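Side-chain contacts in zinc-binding protein TroA (Treponema pallidum, PDB 1K0F), which binds zinc in the periplasm with high affinity and specificity and delivers it to the permease of the TroABC transporter for import into the cytoplasm: residues 6-9 against 10-14; 32-36 against 37-41. All coordinates share one frame; numbering follows the deposited sequence.

Contact 1 (6-9 against 10-14); sequences VTTI and GMIAD
Ile9 packs against Met11 and Ile12, the first two side chains of helix 10-20. This is the dense part of the contact. Ile9 sits at the N-cap position. A chi1 of 57° leaves CG1 of Ile9 flanked by its own N and C and turns its chain to the helix. CD1 of Ile9 reaches the methyl CE of Met11 at 3.6 Å. The Met11 chain bends at both chi2 and chi3, and this folds CE back to Ile9. Ile12 lies roughly perpendicular to Ile9, with their two CG1 atoms 3.8 Å apart.

The backbone closes the same turn. Ile12 N donates to Ile9 O at 3.2 Å, a bent bond with the donor 45° above the carbonyl plane.

Thr7 and Ile12 run antiparallel alongside each other. Ile12 CG2 meets Thr7 CB at 3.8 Å, and Thr7 OG1 lies 3.4 Å from Ala13 CB. Thr8 is more loosely engaged: its OG1 is 4.3 Å from Ile12 CD1. Gly10 is partly exposed, unlike the buried residues that touch around it.

Between 6-9 and 10-14 the corner of this beta-alpha-beta unit is held by mainly apolar packing and a single bent backbone bond. The buried hydroxyl of Thr8 therefore finds its polar partner beyond the corner, in a hydrogen bond between its OG1 and Glu63.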
loop_
_atom_site.group_PDB
_atom_site.type_symbol
_atom_site.label_atom_id
_atom_site.label_comp_id
_atom_site.label_asym_id
_atom_site.label_seq_id
_atom_site.Cartn_x
_atom_site.Cartn_y
_atom_site.Cartn_z
ATOM N N VAL A 6 14.818 5.736 -8.564
ATOM C CA VAL A 6 13.676 5.144 -9.245
ATOM C C VAL A 6 12.973 4.208 -8.302
ATOM O O VAL A 6 13.576 3.282 -7.769
ATOM C CB VAL A 6 14.086 4.360 -10.507
ATOM C CG1 VAL A 6 12.908 3.508 -10.992
ATOM C CG2 VAL A 6 14.520 5.333 -11.612
ATOM N N THR A 7 11.687 4.458 -8.100
ATOM C CA THR A 7 10.904 3.638 -7.196
ATOM C C THR A 7 9.733 2.976 -7.908
ATOM O O THR A 7 9.338 3.381 -9.002
ATOM C CB THR A 7 10.367 4.479 -6.021
ATOM O OG1 THR A 7 9.129 5.084 -6.399
ATOM C CG2 THR A 7 11.360 5.563 -5.641
ATOM N N THR A 8 9.181 1.961 -7.262
ATOM C CA THR A 8 8.066 1.224 -7.806
ATOM C C THR A 8 6.754 1.830 -7.344
ATOM O O THR A 8 6.231 2.731 -7.978
ATOM C CB THR A 8 8.153 -0.232 -7.366
ATOM O OG1 THR A 8 8.413 -0.277 -5.958
ATOM C CG2 THR A 8 9.296 -0.945 -8.093
ATOM N N ILE A 9 6.215 1.330 -6.243
ATOM C CA ILE A 9 4.953 1.842 -5.713
ATOM C C ILE A 9 5.091 3.297 -5.262
ATOM O O ILE A 9 6.134 3.700 -4.729
ATOM C CB ILE A 9 4.486 0.991 -4.530
ATOM C CG1 ILE A 9 5.584 0.962 -3.463
ATOM C CG2 ILE A 9 4.186 -0.419 -5.006
ATOM C CD1 ILE A 9 5.146 0.338 -2.170
ATOM N N GLY A 10 4.036 4.080 -5.481
ATOM C CA GLY A 10 4.067 5.487 -5.119
ATOM C C GLY A 10 4.411 5.779 -3.667
ATOM O O GLY A 10 4.961 6.837 -3.351
ATOM N N MET A 11 4.089 4.836 -2.787
ATOM C CA MET A 11 4.340 5.003 -1.364
ATOM C C MET A 11 5.796 5.323 -1.083
ATOM O O MET A 11 6.100 6.195 -0.269
ATOM C CB MET A 11 3.925 3.747 -0.602
ATOM C CG MET A 11 2.419 3.621 -0.399
ATOM S SD MET A 11 1.556 2.930 -1.841
ATOM C CE MET A 11 1.739 1.225 -1.513
ATOM N N ILE A 12 6.699 4.614 -1.752
ATOM C CA ILE A 12 8.134 4.834 -1.580
ATOM C C ILE A 12 8.473 6.207 -2.147
ATOM O O ILE A 12 9.166 7.005 -1.513
ATOM C CB ILE A 12 8.960 3.761 -2.336
ATOM C CG1 ILE A 12 8.647 2.374 -1.764
ATOM C CG2 ILE A 12 10.438 4.100 -2.266
ATOM C CD1 ILE A 12 9.632 1.319 -2.149
ATOM N N ALA A 13 7.964 6.465 -3.351
ATOM C CA ALA A 13 8.187 7.727 -4.046
ATOM C C ALA A 13 7.816 8.873 -3.125
ATOM O O ALA A 13 8.469 9.923 -3.125
ATOM C CB ALA A 13 7.345 7.787 -5.322
ATOM N N ASP A 14 6.765 8.680 -2.334
ATOM C CA ASP A 14 6.357 9.727 -1.430
ATOM C C ASP A 14 7.435 9.945 -0.390
ATOM O O ASP A 14 7.830 11.077 -0.124
ATOM C CB ASP A 14 5.054 9.388 -0.735
ATOM C CG ASP A 14 4.542 10.536 0.093
ATOM O OD1 ASP A 14 4.084 11.536 -0.506
ATOM O OD2 ASP A 14 4.614 10.454 1.338
#

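Contact 2 (32-36 against 37-41); sequences PGVDP and HLYTA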
loop_
_atom_site.group_PDB
_atom_site.type_symbol
_atom_site.label_atom_id
_atom_site.label_comp_id
_atom_site.label_asym_id
_atom_site.label_seq_id
_atom_site.Cartn_x
_atom_site.Cartn_y
_atom_site.Cartn_z
ATOM N N PRO A 32 -0.929 6.002 -9.819
ATOM C CA PRO A 32 -2.308 5.747 -9.419
ATOM C C PRO A 32 -2.916 4.598 -10.217
ATOM O O PRO A 32 -2.513 4.336 -11.349
ATOM C CB PRO A 32 -3.017 7.077 -9.695
ATOM C CG PRO A 32 -1.978 7.999 -10.298
ATOM C CD PRO A 32 -0.648 7.437 -9.951
ATOM N N GLY A 33 -3.882 3.915 -9.613
ATOM C CA GLY A 33 -4.533 2.812 -10.293
ATOM C C GLY A 33 -3.597 1.720 -10.781
ATOM O O GLY A 33 -3.985 0.913 -11.626
ATOM N N VAL A 34 -2.375 1.684 -10.252
ATOM C CA VAL A 34 -1.383 0.678 -10.645
ATOM C C VAL A 34 -1.130 -0.461 -9.630
ATOM O O VAL A 34 -0.675 -0.234 -8.504
ATOM C CB VAL A 34 -0.029 1.347 -10.974
ATOM C CG1 VAL A 34 1.080 0.302 -11.047
ATOM C CG2 VAL A 34 -0.136 2.092 -12.288
ATOM N N ASP A 35 -1.407 -1.693 -10.059
ATOM C CA ASP A 35 -1.207 -2.859 -9.219
ATOM C C ASP A 35 0.209 -3.362 -9.369
ATOM O O ASP A 35 0.573 -3.922 -10.400
ATOM C CB ASP A 35 -2.166 -3.980 -9.606
ATOM C CG ASP A 35 -2.033 -5.194 -8.706
ATOM O OD1 ASP A 35 -0.964 -5.365 -8.085
ATOM O OD2 ASP A 35 -3.001 -5.974 -8.620
ATOM N N PRO A 36 1.025 -3.192 -8.326
ATOM C CA PRO A 36 2.423 -3.627 -8.329
ATOM C C PRO A 36 2.597 -5.127 -8.549
ATOM O O PRO A 36 3.576 -5.557 -9.171
ATOM C CB PRO A 36 2.944 -3.179 -6.965
ATOM C CG PRO A 36 1.953 -2.190 -6.468
ATOM C CD PRO A 36 0.646 -2.568 -7.051
ATOM N N HIS A 37 1.650 -5.912 -8.034
ATOM C CA HIS A 37 1.682 -7.368 -8.166
ATOM C C HIS A 37 1.888 -7.761 -9.622
ATOM O O HIS A 37 2.905 -8.340 -9.998
ATOM C CB HIS A 37 0.366 -7.988 -7.686
ATOM C CG HIS A 37 -0.042 -7.571 -6.304
ATOM N ND1 HIS A 37 0.763 -7.759 -5.202
ATOM C CD2 HIS A 37 -1.179 -6.995 -5.844
ATOM C CE1 HIS A 37 0.142 -7.317 -4.122
ATOM N NE2 HIS A 37 -1.038 -6.847 -4.484
ATOM N N LEU A 38 0.906 -7.423 -10.441
ATOM C CA LEU A 38 0.940 -7.759 -11.849
ATOM C C LEU A 38 1.538 -6.660 -12.712
ATOM O O LEU A 38 1.129 -6.471 -13.857
ATOM C CB LEU A 38 -0.479 -8.080 -12.300
ATOM C CG LEU A 38 -1.275 -8.787 -11.197
ATOM C CD1 LEU A 38 -2.680 -8.216 -11.124
ATOM C CD2 LEU A 38 -1.304 -10.285 -11.470
ATOM N N TYR A 39 2.514 -5.943 -12.166
ATOM C CA TYR A 39 3.160 -4.861 -12.905
ATOM C C TYR A 39 4.503 -5.315 -13.498
ATOM O O TYR A 39 5.280 -6.015 -12.838
ATOM C CB TYR A 39 3.370 -3.641 -11.989
ATOM C CG TYR A 39 3.863 -2.401 -12.717
ATOM C CD1 TYR A 39 2.973 -1.437 -13.175
ATOM C CD2 TYR A 39 5.218 -2.218 -12.980
ATOM C CE1 TYR A 39 3.420 -0.323 -13.886
ATOM C CE2 TYR A 39 5.675 -1.110 -13.692
ATOM C CZ TYR A 39 4.773 -0.169 -14.145
ATOM O OH TYR A 39 5.225 0.903 -14.885
ATOM N N THR A 40 4.751 -4.911 -14.748
ATOM C CA THR A 40 5.991 -5.229 -15.469
ATOM C C THR A 40 6.670 -3.928 -15.879
ATOM O O THR A 40 5.998 -2.971 -16.265
ATOM C CB THR A 40 5.728 -6.005 -16.777
ATOM O OG1 THR A 40 4.423 -6.590 -16.733
ATOM C CG2 THR A 40 6.783 -7.079 -16.983
ATOM N N ALA A 41 7.997 -3.888 -15.805
ATOM C CA ALA A 41 8.736 -2.691 -16.196
ATOM C C ALA A 41 8.759 -2.634 -17.718
ATOM O O ALA A 41 9.439 -3.424 -18.364
ATOM C CB ALA A 41 10.161 -2.738 -15.653
#
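Asp35 and His37 meet with their carboxylate and imidazole planes 77° apart. The carboxylate extends toward the histidine because CG of Asp35 is anti to the backbone N (chi1 -177°). Its OD2 lies at the edge of the His37 ring, in the ring plane, 3.5 Å from CD2. The other oxygen, OD1, accepts a weak hydrogen bond from the backbone N of His37. OD1 also lies near Asp248 OD2, a like-charged neighbour. The exact place of OD1 is less sure, so both approaches are read with caution.

OD2 also faces Leu38, whose CD1 comes within 3.4 Å of it. The stronger partner of OD2 is Thr190, which gives it a hydrogen bond partner beyond this loop. Asp35 thus touches two successive side chains while its carboxylate is tied to another part of the protein.

Tyr39 points toward Val34. With chi1 at -172° its ring extends away from the backbone N and lies beside that valine. CG1 of Val34 comes obliquely to the CD1–CE1 bond of Tyr39, 3.3 Å from CD1. Tyr39 CB also packs on the backbone, 3.2 Å from Asp35 O.

A weak bond from Tyr39 N to Pro36 O, 3.2 Å long, spans the turn. Pro36 itself packs on Ile9 and Asp248.

His37 is a zinc ligand. Its ring meets those of His102 and His168, and its ND1 makes a weak hydrogen bond to Leu62 O. The loop between strand 25-28 and helix 43-51 therefore supplies one of the three histidines that, with Asp248, form the zinc site of this solute-binding protein, here without its metal.

Overall arrangement
Contact 1 comes first along the chain, and contact 2 follows it after strand 25-28. Their centres are 12 Å apart, but they touch where Ile9 CG2 packs on Pro36 CG at 3.2 Å. This apolar touch joins the start of helix 10-20 to the loop that carries His37. Contact 2 is part of the zinc site and contact 1 lies near it. Contact 2 supplies a ligand directly: the side chain of His37 is about 3 Å from those of Asp248 and His168. Contact 1 is farther off, with the Met11 side chain about 5 Å from that of Asp248 and about 7 Å from that of His102. Asp248 therefore lies close to both contacts.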